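Local coordinates for succinate-semialdehyde dehydrogenase (NAD(P)(+)) (Marinobacter aquaeolei, PDB 3RH9), which probably oxidises succinate semialdehyde to succinate with NAD(P)+ as cofactor, as a member of the aldehyde dehydrogenase family, at residues Asp111-Phe116 with Met163-Leu168; Leu127-Ile132 with Thr142-Pro147. All blocks are in the same frame, centred on the assembly; numbering follows the deposited sequence.

Contact 1. Residues Asp111-Phe116 with Met163-Leu168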
ATOM      1  N   ASP A 111      -9.119  15.902 -22.607  1.00 15.83           N
ATOM      2  CA  ASP A 111     -10.445  15.956 -22.004  1.00 17.02           C
ATOM      3  C   ASP A 111     -10.502  15.003 -20.826  1.00 18.85           C
ATOM      4  O   ASP A 111     -10.928  15.352 -19.717  1.00 17.11           O
ATOM      5  CB  ASP A 111     -11.514  15.551 -23.012  1.00 17.24           C
ATOM      6  CG  ASP A 111     -11.783  16.629 -24.049  1.00 18.93           C
ATOM      7  OD1 ASP A 111     -11.237  17.748 -23.901  1.00 19.73           O
ATOM      8  OD2 ASP A 111     -12.551  16.352 -25.001  1.00 17.70           O
ATOM      9  N   TYR A 112     -10.063  13.784 -21.098  1.00 18.42           N
ATOM     10  CA  TYR A 112      -9.997  12.732 -20.108  1.00 17.87           C
ATOM     11  C   TYR A 112      -9.202  13.154 -18.853  1.00 18.16           C
ATOM     12  O   TYR A 112      -9.637  12.919 -17.718  1.00 17.46           O
ATOM     13  CB  TYR A 112      -9.359  11.531 -20.775  1.00 16.88           C
ATOM     14  CG  TYR A 112      -9.159  10.352 -19.886  1.00 16.78           C
ATOM     15  CD1 TYR A 112     -10.216   9.504 -19.578  1.00 17.52           C
ATOM     16  CD2 TYR A 112      -7.909  10.061 -19.380  1.00 16.36           C
ATOM     17  CE1 TYR A 112     -10.034   8.400 -18.776  1.00 16.91           C
ATOM     18  CE2 TYR A 112      -7.711   8.959 -18.580  1.00 18.42           C
ATOM     19  CZ  TYR A 112      -8.776   8.134 -18.280  1.00 17.75           C
ATOM     20  OH  TYR A 112      -8.571   7.045 -17.473  1.00 20.35           O
ATOM     21  N   ALA A 113      -8.040  13.769 -19.072  1.00 16.88           N
ATOM     22  CA  ALA A 113      -7.200  14.284 -17.991  1.00 17.09           C
ATOM     23  C   ALA A 113      -7.936  15.319 -17.147  1.00 18.09           C
ATOM     24  O   ALA A 113      -7.766  15.387 -15.925  1.00 16.28           O
ATOM     25  CB  ALA A 113      -5.920  14.898 -18.557  1.00 16.64           C
ATOM     26  N   ALA A 114      -8.753  16.134 -17.809  1.00 19.18           N
ATOM     27  CA  ALA A 114      -9.442  17.225 -17.137  1.00 17.14           C
ATOM     28  C   ALA A 114     -10.434  16.707 -16.112  1.00 16.50           C
ATOM     29  O   ALA A 114     -10.701  17.369 -15.123  1.00 16.40           O
ATOM     30  CB  ALA A 114     -10.139  18.104 -18.154  1.00 18.09           C
ATOM     31  N   GLY A 115     -10.975  15.516 -16.360  1.00 17.53           N
ATOM     32  CA  GLY A 115     -12.049  14.971 -15.549  1.00 16.65           C
ATOM     33  C   GLY A 115     -11.569  14.418 -14.221  1.00 16.87           C
ATOM     34  O   GLY A 115     -12.365  14.157 -13.309  1.00 16.02           O
ATOM     35  N   PHE A 116     -10.262  14.221 -14.113  1.00 16.06           N
ATOM     36  CA  PHE A 116      -9.684  13.777 -12.857  1.00 16.97           C
ATOM     37  C   PHE A 116      -9.636  14.950 -11.908  1.00 15.67           C
ATOM     38  O   PHE A 116      -9.976  14.849 -10.725  1.00 15.48           O
ATOM     39  CB  PHE A 116      -8.292  13.186 -13.082  1.00 16.04           C
ATOM     40  CG  PHE A 116      -8.331  11.794 -13.614  1.00 16.99           C
ATOM     41  CD1 PHE A 116      -8.630  10.730 -12.773  1.00 16.28           C
ATOM     42  CD2 PHE A 116      -8.115  11.541 -14.964  1.00 17.67           C
ATOM     43  CE1 PHE A 116      -8.689   9.441 -13.255  1.00 16.31           C
ATOM     44  CE2 PHE A 116      -8.173  10.240 -15.454  1.00 18.20           C
ATOM     45  CZ  PHE A 116      -8.468   9.190 -14.594  1.00 17.18           C
HETATM   46  N   MSE A 163      -1.909  10.045 -17.660  1.00 18.68           N
HETATM   47  CA  MSE A 163      -1.262   9.502 -16.476  1.00 19.59           C
HETATM   48  C   MSE A 163      -1.081  10.567 -15.407  1.00 18.63           C
HETATM   49  O   MSE A 163      -1.651  10.469 -14.320  1.00 18.18           O
HETATM   50  CB  MSE A 163       0.099   8.885 -16.814  1.00 21.13           C
HETATM   51  CG  MSE A 163       0.015   7.608 -17.617  1.00 24.42           C
HETATM   52 SE   MSE A 163      -1.439   6.463 -16.975  1.00 64.24          SE
HETATM   53  CE  MSE A 163      -1.127   4.955 -18.202  1.00 27.96           C
ATOM     54  N   ILE A 164      -0.284  11.585 -15.715  1.00 17.35           N
ATOM     55  CA  ILE A 164       0.032  12.594 -14.726  1.00 16.35           C
ATOM     56  C   ILE A 164      -1.233  13.176 -14.089  1.00 15.70           C
ATOM     57  O   ILE A 164      -1.228  13.526 -12.914  1.00 14.50           O
ATOM     58  CB  ILE A 164       0.878  13.716 -15.323  1.00 16.92           C
ATOM     59  CG1 ILE A 164       1.488  14.559 -14.199  1.00 16.83           C
ATOM     60  CG2 ILE A 164       0.028  14.561 -16.252  1.00 16.68           C
ATOM     61  CD1 ILE A 164       2.122  13.740 -13.081  1.00 15.89           C
ATOM     62  N   ALA A 165      -2.313  13.256 -14.862  1.00 16.07           N
ATOM     63  CA  ALA A 165      -3.560  13.856 -14.388  1.00 16.03           C
ATOM     64  C   ALA A 165      -4.163  13.062 -13.236  1.00 16.91           C
ATOM     65  O   ALA A 165      -4.713  13.642 -12.296  1.00 15.60           O
ATOM     66  CB  ALA A 165      -4.558  13.984 -15.519  1.00 15.10           C
ATOM     67  N   LYS A 166      -4.060  11.735 -13.322  1.00 17.14           N
ATOM     68  CA  LYS A 166      -4.547  10.851 -12.270  1.00 17.18           C
ATOM     69  C   LYS A 166      -3.770  11.093 -10.983  1.00 16.79           C
ATOM     70  O   LYS A 166      -4.334  11.095  -9.893  1.00 18.46           O
ATOM     71  CB  LYS A 166      -4.405   9.373 -12.662  1.00 18.49           C
ATOM     72  CG  LYS A 166      -5.160   8.938 -13.923  1.00 19.56           C
ATOM     73  CD  LYS A 166      -4.742   7.524 -14.333  1.00 19.75           C
ATOM     74  CE  LYS A 166      -5.649   6.942 -15.411  1.00 23.61           C
ATOM     75  NZ  LYS A 166      -5.350   5.491 -15.717  1.00 26.03           N
ATOM     76  N   LYS A 167      -2.470  11.293 -11.104  1.00 14.90           N
ATOM     77  CA  LYS A 167      -1.645  11.372  -9.916  1.00 15.54           C
ATOM     78  C   LYS A 167      -1.713  12.744  -9.267  1.00 14.82           C
ATOM     79  O   LYS A 167      -1.722  12.858  -8.049  1.00 14.33           O
ATOM     80  CB  LYS A 167      -0.191  11.005 -10.232  1.00 14.73           C
ATOM     81  CG  LYS A 167       0.002   9.625 -10.810  1.00 14.89           C
ATOM     82  CD  LYS A 167       1.482   9.266 -10.898  1.00 13.97           C
ATOM     83  CE  LYS A 167       1.673   7.922 -11.573  1.00 12.93           C
ATOM     84  NZ  LYS A 167       1.006   6.829 -10.816  1.00 13.43           N
ATOM     85  N   LEU A 168      -1.754  13.787 -10.086  1.00 15.42           N
ATOM     86  CA  LEU A 168      -1.591  15.142  -9.581  1.00 15.53           C
ATOM     87  C   LEU A 168      -2.884  15.687  -8.999  1.00 15.06           C
ATOM     88  O   LEU A 168      -2.868  16.402  -8.010  1.00 15.64           O
ATOM     89  CB  LEU A 168      -1.046  16.056 -10.667  1.00 15.67           C
ATOM     90  CG  LEU A 168      -0.670  17.453 -10.183  1.00 17.80           C
ATOM     91  CD1 LEU A 168       0.007  17.370  -8.821  1.00 15.62           C
ATOM     92  CD2 LEU A 168       0.200  18.196 -11.211  1.00 16.32           C
TER
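K166 lays its aliphatic stem over one face of the F116 ring. The contact is a CH-pi interaction: K166 CG lies 3.6 Å from the ring centroid, 20° off the ring normal. It sits toward the rim, and F116 CZ is the nearest ring atom. K166 CG stands anti to its own carbonyl carbon, and from there the chain runs extended. This carries CE past the ring to the edge of Y112, where K166 CE is 3.6 Å from Y112 OH. Y112 reaches that point because its CG is anti to the backbone N (chi1 178°). Its hydroxyl is hydrogen-bonded elsewhere, to the carbonyl of P448.

At the helix interface A113 CB meets A165 CB at 3.5 Å. One turn further on, F116 CB lies 3.7 Å from A165 O. Helices 103-123 and 162-174 run almost parallel here, 5° apart. With only methyl groups meeting between A113 and A165, the segment axes come within 8.3 Å. P450 also packs on F116.

With an alanine in place of F116, the stem of K166 would probably lose the surface it rests on and be freer to turn.

What crosses is mostly van der Waals and CH-pi contact. It holds the K166 stem along the F116 face, with the side chain about 4 Å from that of E256, the predicted active-site residue.

Contact 2. Residues Leu127-Ile132 with Thr142-Pro147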
ATOM      1  N   LEU A 127     -11.524  14.016   2.275  1.00 15.88           N
ATOM      2  CA  LEU A 127     -10.322  13.953   3.115  1.00 15.34           C
ATOM      3  C   LEU A 127     -10.461  14.740   4.417  1.00 15.30           C
ATOM      4  O   LEU A 127      -9.480  14.943   5.144  1.00 13.53           O
ATOM      5  CB  LEU A 127      -9.090  14.444   2.345  1.00 14.44           C
ATOM      6  CG  LEU A 127      -8.726  13.592   1.129  1.00 14.19           C
ATOM      7  CD1 LEU A 127      -7.687  14.272   0.243  1.00 13.72           C
ATOM      8  CD2 LEU A 127      -8.264  12.219   1.578  1.00 12.44           C
ATOM      9  N   ASP A 128     -11.680  15.182   4.708  1.00 16.50           N
ATOM     10  CA  ASP A 128     -11.948  15.902   5.955  1.00 16.21           C
ATOM     11  C   ASP A 128     -11.696  14.996   7.143  1.00 14.48           C
ATOM     12  O   ASP A 128     -12.095  13.833   7.131  1.00 14.65           O
ATOM     13  CB  ASP A 128     -13.402  16.396   5.990  1.00 16.04           C
ATOM     14  CG  ASP A 128     -13.627  17.621   5.118  1.00 18.12           C
ATOM     15  OD1 ASP A 128     -12.630  18.189   4.609  1.00 17.02           O
ATOM     16  OD2 ASP A 128     -14.805  18.013   4.947  1.00 19.76           O
ATOM     17  N   SER A 129     -11.052  15.511   8.180  1.00 13.43           N
ATOM     18  CA  SER A 129     -10.919  14.717   9.397  1.00 13.48           C
ATOM     19  C   SER A 129     -12.314  14.369   9.950  1.00 13.91           C
ATOM     20  O   SER A 129     -13.301  15.055   9.683  1.00 13.45           O
ATOM     21  CB  SER A 129     -10.084  15.450  10.441  1.00 12.03           C
ATOM     22  OG  SER A 129     -10.779  16.578  10.935  1.00 14.77           O
ATOM     23  N   HIS A 130     -12.399  13.293  10.711  1.00 13.02           N
ATOM     24  CA  HIS A 130     -13.679  12.901  11.274  1.00 13.55           C
ATOM     25  C   HIS A 130     -13.537  12.268  12.662  1.00 14.34           C
ATOM     26  O   HIS A 130     -12.560  11.573  12.968  1.00 13.01           O
ATOM     27  CB  HIS A 130     -14.414  11.960  10.326  1.00 13.49           C
ATOM     28  CG  HIS A 130     -13.810  10.590  10.231  1.00 14.51           C
ATOM     29  ND1 HIS A 130     -14.378   9.482  10.825  1.00 15.65           N
ATOM     30  CD2 HIS A 130     -12.699  10.143   9.590  1.00 14.81           C
ATOM     31  CE1 HIS A 130     -13.641   8.414  10.565  1.00 14.49           C
ATOM     32  NE2 HIS A 130     -12.613   8.789   9.821  1.00 14.48           N
ATOM     33  N   THR A 131     -14.522  12.529  13.504  1.00 14.31           N
ATOM     34  CA  THR A 131     -14.520  11.987  14.843  1.00 14.74           C
ATOM     35  C   THR A 131     -15.427  10.786  14.904  1.00 14.84           C
ATOM     36  O   THR A 131     -16.584  10.862  14.520  1.00 17.07           O
ATOM     37  CB  THR A 131     -14.993  13.030  15.841  1.00 14.53           C
ATOM     38  OG1 THR A 131     -14.162  14.190  15.716  1.00 15.51           O
ATOM     39  CG2 THR A 131     -14.877  12.490  17.241  1.00 13.83           C
ATOM     40  N   ILE A 132     -14.905   9.670  15.374  1.00 14.15           N
ATOM     41  CA  ILE A 132     -15.706   8.465  15.430  1.00 15.56           C
ATOM     42  C   ILE A 132     -16.709   8.560  16.587  1.00 16.46           C
ATOM     43  O   ILE A 132     -16.496   9.321  17.534  1.00 16.18           O
ATOM     44  CB  ILE A 132     -14.809   7.220  15.543  1.00 15.67           C
ATOM     45  CG1 ILE A 132     -14.078   7.210  16.889  1.00 13.70           C
ATOM     46  CG2 ILE A 132     -13.834   7.175  14.368  1.00 14.11           C
ATOM     47  CD1 ILE A 132     -13.160   6.031  17.073  1.00 13.20           C
ATOM     48  N   THR A 142     -10.269  11.344  17.058  1.00 11.24           N
ATOM     49  CA  THR A 142     -10.364  11.975  15.761  1.00 11.47           C
ATOM     50  C   THR A 142      -9.347  11.407  14.784  1.00 10.99           C
ATOM     51  O   THR A 142      -8.191  11.171  15.130  1.00 10.69           O
ATOM     52  CB  THR A 142     -10.236  13.502  15.864  1.00 11.42           C
ATOM     53  OG1 THR A 142     -11.281  14.005  16.700  1.00 12.47           O
ATOM     54  CG2 THR A 142     -10.367  14.142  14.498  1.00 11.52           C
ATOM     55  N   VAL A 143      -9.799  11.190  13.556  1.00 10.72           N
ATOM     56  CA  VAL A 143      -8.943  10.683  12.508  1.00 11.13           C
ATOM     57  C   VAL A 143      -8.675  11.763  11.462  1.00 10.71           C
ATOM     58  O   VAL A 143      -9.595  12.295  10.853  1.00 11.60           O
ATOM     59  CB  VAL A 143      -9.569   9.437  11.843  1.00 11.58           C
ATOM     60  CG1 VAL A 143      -8.793   9.065  10.598  1.00 11.64           C
ATOM     61  CG2 VAL A 143      -9.606   8.282  12.819  1.00 10.30           C
ATOM     62  N   HIS A 144      -7.408  12.085  11.263  1.00 10.72           N
ATOM     63  CA  HIS A 144      -7.015  13.089  10.279  1.00 10.69           C
ATOM     64  C   HIS A 144      -6.325  12.437   9.098  1.00 10.91           C
ATOM     65  O   HIS A 144      -5.720  11.377   9.213  1.00 10.83           O
ATOM     66  CB  HIS A 144      -6.048  14.091  10.895  1.00 10.52           C
ATOM     67  CG  HIS A 144      -6.654  14.950  11.954  1.00 11.03           C
ATOM     68  ND1 HIS A 144      -6.697  14.578  13.283  1.00 11.56           N
ATOM     69  CD2 HIS A 144      -7.230  16.173  11.888  1.00 11.15           C
ATOM     70  CE1 HIS A 144      -7.278  15.532  13.988  1.00 10.92           C
ATOM     71  NE2 HIS A 144      -7.604  16.515  13.166  1.00 11.58           N
ATOM     72  N   TYR A 145      -6.403  13.079   7.949  1.00 11.74           N
ATOM     73  CA  TYR A 145      -5.653  12.601   6.797  1.00 11.61           C
ATOM     74  C   TYR A 145      -4.623  13.667   6.394  1.00 11.63           C
ATOM     75  O   TYR A 145      -4.946  14.610   5.683  1.00 12.47           O
ATOM     76  CB  TYR A 145      -6.624  12.227   5.676  1.00 11.36           C
ATOM     77  CG  TYR A 145      -7.627  11.198   6.141  1.00 11.36           C
ATOM     78  CD1 TYR A 145      -7.277   9.864   6.242  1.00 11.69           C
ATOM     79  CD2 TYR A 145      -8.910  11.566   6.520  1.00 12.05           C
ATOM     80  CE1 TYR A 145      -8.177   8.913   6.693  1.00 11.90           C
ATOM     81  CE2 TYR A 145      -9.815  10.628   6.985  1.00 12.06           C
ATOM     82  CZ  TYR A 145      -9.443   9.300   7.068  1.00 12.56           C
ATOM     83  OH  TYR A 145     -10.338   8.355   7.513  1.00 12.12           O
ATOM     84  N   ARG A 146      -3.396  13.532   6.896  1.00 11.34           N
ATOM     85  CA  ARG A 146      -2.317  14.491   6.615  1.00 12.61           C
ATOM     86  C   ARG A 146      -1.666  14.214   5.261  1.00 13.12           C
ATOM     87  O   ARG A 146      -1.646  13.071   4.784  1.00 14.47           O
ATOM     88  CB  ARG A 146      -1.197  14.412   7.677  1.00 11.81           C
ATOM     89  CG  ARG A 146      -1.630  14.276   9.114  1.00 10.50           C
ATOM     90  CD  ARG A 146      -2.270  15.529   9.603  1.00 10.10           C
ATOM     91  NE  ARG A 146      -2.619  15.439  11.009  1.00 10.50           N
ATOM     92  CZ  ARG A 146      -3.371  16.329  11.646  1.00 10.67           C
ATOM     93  NH1 ARG A 146      -3.855  17.371  10.987  1.00 10.17           N
ATOM     94  NH2 ARG A 146      -3.643  16.175  12.936  1.00 10.54           N
ATOM     95  N   PRO A 147      -1.095  15.244   4.650  1.00 11.66           N
ATOM     96  CA  PRO A 147      -0.306  15.046   3.434  1.00 12.46           C
ATOM     97  C   PRO A 147       0.834  14.074   3.697  1.00 12.77           C
ATOM     98  O   PRO A 147       1.506  14.259   4.703  1.00 13.20           O
ATOM     99  CB  PRO A 147       0.274  16.438   3.173  1.00 13.40           C
ATOM    100  CG  PRO A 147      -0.670  17.374   3.831  1.00 13.83           C
ATOM    101  CD  PRO A 147      -1.250  16.659   5.008  1.00 12.25           C
TER
HETATM  102  O   HOH W   1      -8.220  15.376   7.669  1.00 13.37           O
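H130 and V143 form a hydrogen-bonded pair in the beta hairpin of strands 130-131 and 140-147. V143 N donates to H130 O at 2.8 Å, nearly straight at 175°. H130 N donates back to V143 O at 3.0 Å and is more bent, 156°. The next pair, T131 with T142, is non-hydrogen-bonded through the backbone. Its side chains make the link instead: T131 OG1 and T142 OG1 share a hydrogen bond of 3.1 Å. Each threonine has OG1 anti to its carbonyl carbon, which turns the two hydroxyls toward each other.

Toward L127 the chains part, and a water fills in. It donates to L127 O and accepts from Y145 N.

On the face of H130 and V143, the H130 imidazole runs alongside V143, and H130 NE2 is 3.7 Å from V143 CB. H130 NE2 also makes a weak hydrogen bond of 3.3 Å to Y145 OH, which lies at the edge of the imidazole. That hydroxyl has a stronger partner in E469 of the second subunit. P453 of the same subunit packs on V143, so this face takes part in the dimer interface. Strand 475-482 continues the antiparallel sheet beyond strand 140-147.

Packing continues at the L127 end, where L127 CD2 is 4.4 Å from Y145 CB. The carbonyl oxygen of D128 lies in the plane of the Y145 ring, at its edge. On the side of the threonines, S129 CB sits 3.3 Å from H144 CD2.

In the fold
The centres of contacts 1 and 2 are 25 Å apart, and their nearest atoms stay about 10 Å from each other. Along the chain, helix 103-123 comes first. Strands 130-131 and 140-147 follow, and helix 162-174 comes after them. The hairpin of contact 2 is thus inserted between the two helices that pair in contact 1. Contact 1 is buried in the body of the subunit, near the predicted active site. Contact 2 lies at the surface in a three-stranded antiparallel sheet completed by strand 475-482, and it touches the second subunit. One continuous part of the family fold therefore serves both the interior and the dimer interface.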